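Local coordinates for putative protein (Neisseria meningitidis, PDB 2O3G), which is of unknown function; its membrane-protein family is tentatively linked to flavin adenine dinucleotide binding, and this piece is its transporter-associated domain, at residues Val21-Leu30 against Asp44-Ile52; Ala66-Glu74 against Glu84-Pro92. All coordinates share one frame; numbering follows the deposited sequence.

Interaction 1 of 2, residues Val21-Leu30 against Asp44-Ile52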
loop_
_atom_site.group_PDB
_atom_site.type_symbol
_atom_site.label_atom_id
_atom_site.label_comp_id
_atom_site.label_asym_id
_atom_site.label_seq_id
_atom_site.Cartn_x
_atom_site.Cartn_y
_atom_site.Cartn_z
ATOM N N VAL A 21 7.252 -3.945 -1.263
ATOM C CA VAL A 21 6.500 -5.089 -0.785
ATOM C C VAL A 21 5.569 -5.428 -1.886
ATOM O O VAL A 21 5.261 -4.597 -2.820
ATOM C CB VAL A 21 5.638 -4.781 0.456
ATOM C CG1 VAL A 21 6.495 -4.621 1.652
ATOM C CG2 VAL A 21 4.837 -3.583 0.211
ATOM N N GLU A 22 5.131 -6.671 -1.775
ATOM C CA GLU A 22 3.987 -7.083 -2.552
ATOM C C GLU A 22 2.650 -6.484 -2.140
ATOM O O GLU A 22 2.266 -6.445 -0.946
ATOM C CB GLU A 22 3.897 -8.571 -2.603
ATOM C CG GLU A 22 3.960 -9.229 -1.260
ATOM C CD GLU A 22 3.706 -10.765 -1.425
ATOM O OE1 GLU A 22 3.077 -11.413 -0.476
ATOM O OE2 GLU A 22 4.129 -11.267 -2.538
ATOM N N GLY A 23 1.978 -6.001 -3.173
ATOM C CA GLY A 23 0.568 -5.647 -3.147
ATOM C C GLY A 23 -0.342 -6.388 -2.177
ATOM O O GLY A 23 -1.335 -5.833 -1.724
ATOM N N ALA A 24 -0.006 -7.607 -1.852
ATOM C CA ALA A 24 -0.916 -8.451 -1.190
ATOM C C ALA A 24 -0.329 -8.712 0.123
ATOM O O ALA A 24 -0.696 -9.655 0.788
ATOM C CB ALA A 24 -1.009 -9.791 -1.943
ATOM N N LEU A 25 0.657 -7.946 0.535
ATOM C CA LEU A 25 1.044 -8.040 1.962
ATOM C C LEU A 25 -0.185 -7.539 2.750
ATOM O O LEU A 25 -0.925 -6.581 2.329
ATOM C CB LEU A 25 2.203 -7.099 2.235
ATOM C CG LEU A 25 3.237 -7.676 3.165
ATOM C CD1 LEU A 25 3.673 -6.518 3.989
ATOM C CD2 LEU A 25 2.918 -8.916 4.027
ATOM N N GLU A 26 -0.408 -8.206 3.854
ATOM C CA GLU A 26 -1.480 -7.831 4.767
ATOM C C GLU A 26 -1.050 -6.678 5.647
ATOM O O GLU A 26 -0.036 -6.758 6.343
ATOM C CB GLU A 26 -1.841 -9.042 5.653
ATOM C CG GLU A 26 -2.623 -10.084 4.837
ATOM C CD GLU A 26 -3.040 -11.310 5.576
ATOM O OE1 GLU A 26 -2.496 -11.637 6.655
ATOM O OE2 GLU A 26 -3.946 -12.007 5.043
ATOM N N TYR A 27 -1.849 -5.638 5.614
ATOM C CA TYR A 27 -1.733 -4.549 6.559
ATOM C C TYR A 27 -1.428 -4.991 7.934
ATOM O O TYR A 27 -0.573 -4.424 8.610
ATOM C CB TYR A 27 -2.966 -3.766 6.622
ATOM C CG TYR A 27 -2.788 -2.480 7.351
ATOM C CD1 TYR A 27 -2.541 -1.317 6.674
ATOM C CD2 TYR A 27 -2.907 -2.429 8.697
ATOM C CE1 TYR A 27 -2.366 -0.107 7.330
ATOM C CE2 TYR A 27 -2.766 -1.223 9.395
ATOM C CZ TYR A 27 -2.490 -0.064 8.682
ATOM O OH TYR A 27 -2.367 1.124 9.371
ATOM N N VAL A 28 -2.004 -6.092 8.316
ATOM C CA VAL A 28 -1.796 -6.552 9.657
ATOM C C VAL A 28 -0.398 -7.015 9.827
ATOM O O VAL A 28 0.101 -7.171 10.926
ATOM C CB VAL A 28 -2.876 -7.619 9.940
ATOM C CG1 VAL A 28 -2.402 -8.734 10.852
ATOM C CG2 VAL A 28 -4.013 -6.895 10.557
ATOM N N GLU A 29 0.253 -7.298 8.719
ATOM C CA GLU A 29 1.614 -7.850 8.786
ATOM C C GLU A 29 2.696 -6.743 8.634
ATOM O O GLU A 29 3.640 -6.733 9.386
ATOM C CB GLU A 29 1.776 -8.969 7.753
ATOM C CG GLU A 29 1.232 -10.417 8.235
ATOM C CD GLU A 29 1.922 -11.032 9.513
ATOM O OE1 GLU A 29 3.185 -10.885 9.647
ATOM O OE2 GLU A 29 1.195 -11.671 10.379
ATOM N N LEU A 30 2.521 -5.844 7.660
ATOM C CA LEU A 30 3.322 -4.662 7.450
ATOM C C LEU A 30 3.262 -3.701 8.655
ATOM O O LEU A 30 4.302 -3.332 9.201
ATOM C CB LEU A 30 2.752 -3.903 6.279
ATOM C CG LEU A 30 3.717 -3.119 5.380
ATOM C CD1 LEU A 30 3.070 -1.852 4.964
ATOM C CD2 LEU A 30 5.124 -2.902 6.029
ATOM N N ASP A 44 -11.578 -0.846 5.743
ATOM C CA ASP A 44 -11.734 -0.935 4.289
ATOM C C ASP A 44 -10.723 -1.651 3.370
ATOM O O ASP A 44 -10.882 -1.553 2.130
ATOM C CB ASP A 44 -11.832 0.426 3.755
ATOM C CG ASP A 44 -12.935 1.147 4.360
ATOM O OD1 ASP A 44 -14.073 0.636 4.151
ATOM O OD2 ASP A 44 -12.654 2.175 5.041
ATOM N N PHE A 45 -9.691 -2.312 3.908
ATOM C CA PHE A 45 -8.701 -2.970 3.069
ATOM C C PHE A 45 -7.938 -3.961 3.915
ATOM O O PHE A 45 -8.028 -3.911 5.097
ATOM C CB PHE A 45 -7.802 -1.957 2.340
ATOM C CG PHE A 45 -7.082 -0.951 3.256
ATOM C CD1 PHE A 45 -5.954 -1.344 4.009
ATOM C CD2 PHE A 45 -7.527 0.375 3.347
ATOM C CE1 PHE A 45 -5.307 -0.467 4.829
ATOM C CE2 PHE A 45 -6.879 1.258 4.186
ATOM C CZ PHE A 45 -5.762 0.831 4.957
ATOM N N HIS A 46 -7.254 -4.926 3.357
ATOM C CA HIS A 46 -6.510 -5.762 4.277
ATOM C C HIS A 46 -5.079 -5.843 3.891
ATOM O O HIS A 46 -4.313 -6.522 4.585
ATOM C CB HIS A 46 -7.069 -7.170 4.337
ATOM C CG HIS A 46 -8.506 -7.186 4.686
ATOM N ND1 HIS A 46 -9.492 -6.887 3.762
ATOM C CD2 HIS A 46 -9.130 -7.366 5.876
ATOM C CE1 HIS A 46 -10.665 -6.921 4.366
ATOM N NE2 HIS A 46 -10.473 -7.202 5.647
ATOM N N THR A 47 -4.743 -5.175 2.779
ATOM C CA THR A 47 -3.444 -5.325 2.124
ATOM C C THR A 47 -2.888 -3.999 1.608
ATOM O O THR A 47 -3.677 -2.976 1.352
ATOM C CB THR A 47 -3.535 -6.300 0.857
ATOM O OG1 THR A 47 -4.310 -5.682 -0.205
ATOM C CG2 THR A 47 -4.106 -7.637 1.253
ATOM N N VAL A 48 -1.556 -4.023 1.387
ATOM C CA VAL A 48 -0.889 -2.842 0.850
ATOM C C VAL A 48 -1.609 -2.410 -0.399
ATOM O O VAL A 48 -2.010 -1.238 -0.577
ATOM C CB VAL A 48 0.618 -3.101 0.637
ATOM C CG1 VAL A 48 1.319 -1.853 0.189
ATOM C CG2 VAL A 48 1.205 -3.655 1.896
ATOM N N ALA A 49 -1.860 -3.362 -1.268
ATOM C CA ALA A 49 -2.478 -2.984 -2.538
ATOM C C ALA A 49 -3.788 -2.397 -2.238
ATOM O O ALA A 49 -4.120 -1.385 -2.841
ATOM C CB ALA A 49 -2.689 -4.223 -3.467
ATOM N N GLY A 50 -4.541 -3.044 -1.312
ATOM C CA GLY A 50 -5.893 -2.595 -0.961
ATOM C C GLY A 50 -5.847 -1.170 -0.429
ATOM O O GLY A 50 -6.687 -0.314 -0.816
ATOM N N LEU A 51 -4.848 -0.884 0.427
ATOM C CA LEU A 51 -4.635 0.473 0.922
ATOM C C LEU A 51 -4.579 1.408 -0.213
ATOM O O LEU A 51 -5.262 2.441 -0.201
ATOM C CB LEU A 51 -3.390 0.574 1.833
ATOM C CG LEU A 51 -2.435 1.753 2.032
ATOM C CD1 LEU A 51 -2.879 3.084 1.534
ATOM C CD2 LEU A 51 -2.095 1.797 3.500
ATOM N N ILE A 52 -3.766 1.094 -1.211
ATOM C CA ILE A 52 -3.635 2.072 -2.326
ATOM C C ILE A 52 -4.947 2.315 -3.016
ATOM O O ILE A 52 -5.289 3.460 -3.262
ATOM C CB ILE A 52 -2.620 1.665 -3.411
ATOM C CG1 ILE A 52 -1.265 1.350 -2.779
ATOM C CG2 ILE A 52 -2.623 2.702 -4.551
ATOM C CD1 ILE A 52 -0.138 1.270 -3.754
HETATM O O HOH W 1 -4.657 -7.154 7.124
#
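Val21 puts CG2 against Val48 CG1, 3.9 Å away, where the first edge strand of the antiparallel sheet of this CorC/HlyC-type transporter-associated domain meets the start of the helix lying on that sheet. Branched aliphatic residues suit this junction, since Val48 also reaches Val86 and Phe73 of the strands below. After Val21 the chain makes a type I turn from Glu22 to Leu25. The carbonyl of Gly23 faces the first turn of the helix and probably accepts from Ala49 N, although the position of this oxygen is uncertain. Thr47 is the N-cap: its OG1, turned between its own backbone N and carbonyl carbon (chi1 69°), accepts from Gly50 N at 2.9 Å. Leu25 lays CB on Val48 CG2 at 3.6 Å. Glu26 forms a single backbone bridge with Thr47 and is itself the N-cap residue of helix 27-30, its CB resting near His46 O. Tyr27 N donates to His46 O at 2.8 Å, and a water taking a bond from Val28 N donates to the same oxygen. The tyrosine ring receives the edge of Phe45 in an offset edge-to-face pair, centroids 5.6 Å apart and planes at 61°, while its OH bonds to Pro37 O, which satisfies the one polar atom of a buried side chain. Leu30 closes the segment, crossing Val48 at about a right angle with CD1 4.0 Å from Val48 CG2.

Interaction 2 of 2, residues Ala66-Glu74 against Glu84-Pro92; sequences ADFHGWRFE and ERVKITKLP. With EDO (1,2-ethanediol), chain C.
Trp71 and Lys90, Arg72 and Thr89, Phe73 and Ile88, and Glu74 and Lys87 face each other as pairs of a beta hairpin, the antiparallel strands 71-79 and 82-90 at the centre of the domain's sheet. Backbone bonds set this register: the hydrogen-bonded pairs Arg72-Thr89 and Glu74-Lys87 each exchange two, such as Arg72 N to Thr89 O at 3.0 Å. At the end of the ladder Gly70, whose positive phi fits the type I' turn from Phe68 to Trp71, offers its carbonyl oxygen to Leu91 N (2.9 Å) and Lys90 NZ (3.1 Å), which arrive from opposite faces of the carbonyl plane.

The apolar contacts lie on the face carrying Trp71, Phe73 and Ile88. The isoleucine splits its branches, CG2 meeting Trp71 CE3 at 3.5 Å and CD1 turning to the Phe73 ring, whose edge takes Val86 CG2. Helix 48-56 covers Phe73 and Val86, with Val48 touching both.

Charged groups meet an indole and one another nearer the surface. Lys90, bent at chi2 (-91°), carries CE over the six-membered ring of Trp71 in a CH-pi contact and NZ over the five-membered ring, a cation-pi contact of 4.9 Å to the centroid. On the other face Arg72 holds Asp67 side-on, NE to OD2 at 2.6 Å and NH2 to OD1, both on syn lone pairs. Leu91 CD1 lies over one face of that guanidinium, 4.1 Å from Arg72 NE.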
loop_
_atom_site.group_PDB
_atom_site.type_symbol
_atom_site.label_atom_id
_atom_site.label_comp_id
_atom_site.label_asym_id
_atom_site.label_seq_id
_atom_site.Cartn_x
_atom_site.Cartn_y
_atom_site.Cartn_z
ATOM N N ALA A 66 -0.149 6.367 -3.133
ATOM C CA ALA A 66 -1.108 6.896 -2.206
ATOM C C ALA A 66 -0.342 7.285 -1.052
ATOM O O ALA A 66 0.517 6.483 -0.615
ATOM C CB ALA A 66 -2.106 5.791 -1.787
ATOM N N ASP A 67 -0.667 8.427 -0.475
ATOM C CA ASP A 67 -0.018 8.823 0.824
ATOM C C ASP A 67 -0.873 8.484 2.021
ATOM O O ASP A 67 -2.049 8.823 2.013
ATOM C CB ASP A 67 0.281 10.341 0.861
ATOM C CG ASP A 67 1.349 10.781 -0.219
ATOM O OD1 ASP A 67 1.633 11.999 -0.340
ATOM O OD2 ASP A 67 1.959 9.913 -0.901
ATOM N N PHE A 68 -0.277 7.895 3.067
ATOM C CA PHE A 68 -1.014 7.425 4.191
ATOM C C PHE A 68 -0.220 7.526 5.518
ATOM O O PHE A 68 0.801 6.897 5.649
ATOM C CB PHE A 68 -1.310 5.944 3.845
ATOM C CG PHE A 68 -2.107 5.153 4.889
ATOM C CD1 PHE A 68 -3.502 5.123 4.839
ATOM C CD2 PHE A 68 -1.446 4.395 5.837
ATOM C CE1 PHE A 68 -4.283 4.383 5.828
ATOM C CE2 PHE A 68 -2.182 3.592 6.796
ATOM C CZ PHE A 68 -3.605 3.602 6.769
ATOM N N HIS A 69 -0.712 8.252 6.519
ATOM C CA HIS A 69 -0.048 8.346 7.783
ATOM C C HIS A 69 1.456 8.498 7.725
ATOM O O HIS A 69 2.174 7.818 8.479
ATOM C CB HIS A 69 -0.347 7.168 8.678
ATOM C CG HIS A 69 -1.665 7.272 9.359
ATOM N ND1 HIS A 69 -2.872 7.107 8.677
ATOM C CD2 HIS A 69 -1.984 7.580 10.636
ATOM C CE1 HIS A 69 -3.881 7.266 9.509
ATOM N NE2 HIS A 69 -3.370 7.533 10.708
ATOM N N GLY A 70 1.934 9.421 6.882
ATOM C CA GLY A 70 3.344 9.745 6.884
ATOM C C GLY A 70 4.194 8.905 5.932
ATOM O O GLY A 70 5.400 9.024 5.953
ATOM N N TRP A 71 3.573 8.022 5.157
ATOM C CA TRP A 71 4.283 7.214 4.205
ATOM C C TRP A 71 3.613 7.320 2.835
ATOM O O TRP A 71 2.456 7.743 2.741
ATOM C CB TRP A 71 4.249 5.805 4.626
ATOM C CG TRP A 71 4.760 5.526 5.938
ATOM C CD1 TRP A 71 4.122 5.674 7.074
ATOM C CD2 TRP A 71 6.017 4.901 6.258
ATOM N NE1 TRP A 71 4.910 5.228 8.149
ATOM C CE2 TRP A 71 6.080 4.766 7.653
ATOM C CE3 TRP A 71 7.135 4.546 5.503
ATOM C CZ2 TRP A 71 7.165 4.237 8.307
ATOM C CZ3 TRP A 71 8.231 3.980 6.161
ATOM C CH2 TRP A 71 8.239 3.835 7.549
ATOM N N ARG A 72 4.357 6.967 1.788
ATOM C CA ARG A 72 3.902 6.946 0.381
ATOM C C ARG A 72 3.952 5.525 -0.139
ATOM O O ARG A 72 4.851 4.738 0.199
ATOM C CB ARG A 72 4.853 7.748 -0.431
ATOM C CG ARG A 72 4.507 7.817 -1.842
ATOM C CD ARG A 72 5.117 9.054 -2.416
ATOM N NE ARG A 72 4.177 10.138 -2.284
ATOM C CZ ARG A 72 4.351 11.385 -2.726
ATOM N NH1 ARG A 72 5.442 11.743 -3.393
ATOM N NH2 ARG A 72 3.400 12.275 -2.501
ATOM N N PHE A 73 2.962 5.155 -0.926
ATOM C CA PHE A 73 2.879 3.770 -1.381
ATOM C C PHE A 73 2.740 3.856 -2.831
ATOM O O PHE A 73 1.860 4.559 -3.305
ATOM C CB PHE A 73 1.670 3.152 -0.789
ATOM C CG PHE A 73 1.819 2.888 0.674
ATOM C CD1 PHE A 73 2.287 1.699 1.110
ATOM C CD2 PHE A 73 1.497 3.862 1.604
ATOM C CE1 PHE A 73 2.380 1.452 2.495
ATOM C CE2 PHE A 73 1.585 3.589 2.950
ATOM C CZ PHE A 73 2.041 2.382 3.389
ATOM N N GLU A 74 3.656 3.239 -3.560
ATOM C CA GLU A 74 3.676 3.501 -5.005
ATOM C C GLU A 74 3.711 2.232 -5.772
ATOM O O GLU A 74 4.486 1.327 -5.471
ATOM C CB GLU A 74 4.893 4.318 -5.382
ATOM C CG GLU A 74 4.943 4.708 -6.864
ATOM C CD GLU A 74 6.236 5.431 -7.254
ATOM O OE1 GLU A 74 7.187 5.522 -6.419
ATOM O OE2 GLU A 74 6.303 5.925 -8.399
ATOM N N GLU A 84 1.354 -5.812 -8.064
ATOM C CA GLU A 84 2.314 -6.838 -7.733
ATOM C C GLU A 84 3.339 -6.389 -6.653
ATOM O O GLU A 84 3.607 -7.137 -5.661
ATOM C CB GLU A 84 2.983 -7.326 -9.052
ATOM C CG GLU A 84 3.934 -8.551 -8.891
ATOM C CD GLU A 84 3.174 -9.870 -8.860
ATOM O OE1 GLU A 84 3.634 -10.881 -9.500
ATOM O OE2 GLU A 84 2.091 -9.886 -8.221
ATOM N N ARG A 85 3.910 -5.182 -6.873
ATOM C CA ARG A 85 4.974 -4.582 -6.002
ATOM C C ARG A 85 4.695 -3.151 -5.702
ATOM O O ARG A 85 4.393 -2.335 -6.636
ATOM C CB ARG A 85 6.346 -4.550 -6.698
ATOM C CG ARG A 85 7.018 -5.816 -6.723
ATOM C CD ARG A 85 8.255 -5.853 -5.902
ATOM N NE ARG A 85 8.173 -7.161 -5.275
ATOM C CZ ARG A 85 8.768 -7.507 -4.145
ATOM N NH1 ARG A 85 8.571 -8.738 -3.684
ATOM N NH2 ARG A 85 9.555 -6.647 -3.494
ATOM N N VAL A 86 4.853 -2.826 -4.423
ATOM C CA VAL A 86 4.782 -1.419 -4.070
ATOM C C VAL A 86 6.031 -0.933 -3.333
ATOM O O VAL A 86 6.712 -1.703 -2.597
ATOM C CB VAL A 86 3.381 -1.023 -3.465
ATOM C CG1 VAL A 86 2.617 -2.227 -3.110
ATOM C CG2 VAL A 86 3.516 -0.120 -2.266
ATOM N N LYS A 87 6.389 0.307 -3.626
ATOM C CA LYS A 87 7.594 0.956 -3.047
ATOM C C LYS A 87 7.145 1.894 -1.915
ATOM O O LYS A 87 6.372 2.833 -2.159
ATOM C CB LYS A 87 8.333 1.804 -4.126
ATOM C CG LYS A 87 9.737 2.374 -3.686
ATOM C CD LYS A 87 10.373 3.492 -4.561
ATOM C CE LYS A 87 11.948 3.518 -4.351
ATOM N NZ LYS A 87 12.689 2.149 -3.912
ATOM N N ILE A 88 7.598 1.606 -0.689
ATOM C CA ILE A 88 7.305 2.461 0.441
ATOM C C ILE A 88 8.422 3.510 0.624
ATOM O O ILE A 88 9.642 3.130 0.896
ATOM C CB ILE A 88 7.360 1.743 1.758
ATOM C CG1 ILE A 88 6.755 0.339 1.828
ATOM C CG2 ILE A 88 6.607 2.536 2.646
ATOM C CD1 ILE A 88 5.327 0.204 1.527
ATOM N N THR A 89 8.051 4.795 0.500
ATOM C CA THR A 89 8.881 5.873 1.039
ATOM C C THR A 89 8.309 6.749 2.241
ATOM O O THR A 89 7.160 6.532 2.669
ATOM C CB THR A 89 9.468 6.723 -0.064
ATOM O OG1 THR A 89 8.469 7.475 -0.774
ATOM C CG2 THR A 89 10.307 5.856 -1.020
ATOM N N LYS A 90 9.105 7.717 2.787
ATOM C CA LYS A 90 8.684 8.628 3.888
ATOM C C LYS A 90 8.123 10.019 3.454
ATOM O O LYS A 90 8.624 10.640 2.510
ATOM C CB LYS A 90 9.804 8.801 4.864
ATOM C CG LYS A 90 9.633 8.029 6.102
ATOM C CD LYS A 90 8.961 8.919 6.964
ATOM C CE LYS A 90 8.236 8.281 8.115
ATOM N NZ LYS A 90 7.276 9.454 8.339
ATOM N N LEU A 91 7.045 10.520 4.043
ATOM C CA LEU A 91 6.644 11.814 3.600
ATOM C C LEU A 91 7.422 12.828 4.454
ATOM O O LEU A 91 7.882 12.401 5.561
ATOM C CB LEU A 91 5.156 11.971 3.682
ATOM C CG LEU A 91 4.495 11.764 2.333
ATOM C CD1 LEU A 91 5.515 11.714 1.267
ATOM C CD2 LEU A 91 3.792 10.501 2.379
ATOM N N PRO A 92 7.740 14.052 3.869
ATOM C CA PRO A 92 8.060 15.286 4.552
ATOM C C PRO A 92 7.566 15.308 5.965
ATOM O O PRO A 92 8.101 14.546 6.789
ATOM C CB PRO A 92 7.349 16.322 3.692
ATOM C CG PRO A 92 7.656 15.817 2.259
ATOM C CD PRO A 92 7.952 14.287 2.410
HETATM C C1 EDO C . -3.932 10.619 5.957
HETATM O O1 EDO C . -2.657 9.957 6.003
HETATM C C2 EDO C . -4.965 9.581 6.399
HETATM O O2 EDO C . -5.610 9.138 5.209
#

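Overall arrangement
Both contacts build the same layered domain. Interaction 2 is the ladder inside the sheet, while interaction 1 joins the edge strand and short helix 27-30 to the start of the helix covering that sheet. They meet where strands 20-22 and 82-90 run side by side, with Val21 bonded to Val86 and Gly23 to Glu84 through the backbone, and where Leu51 packs on Phe68. Their buried sides share one core: Val48 of interaction 1 rests on Phe73 and Val86 of interaction 2. Interaction 1 relies on helix capping and a bridging water; interaction 2 is held by its paired backbone and, toward the rim, by a lysine over an indole, with a salt bridge inside 66-74.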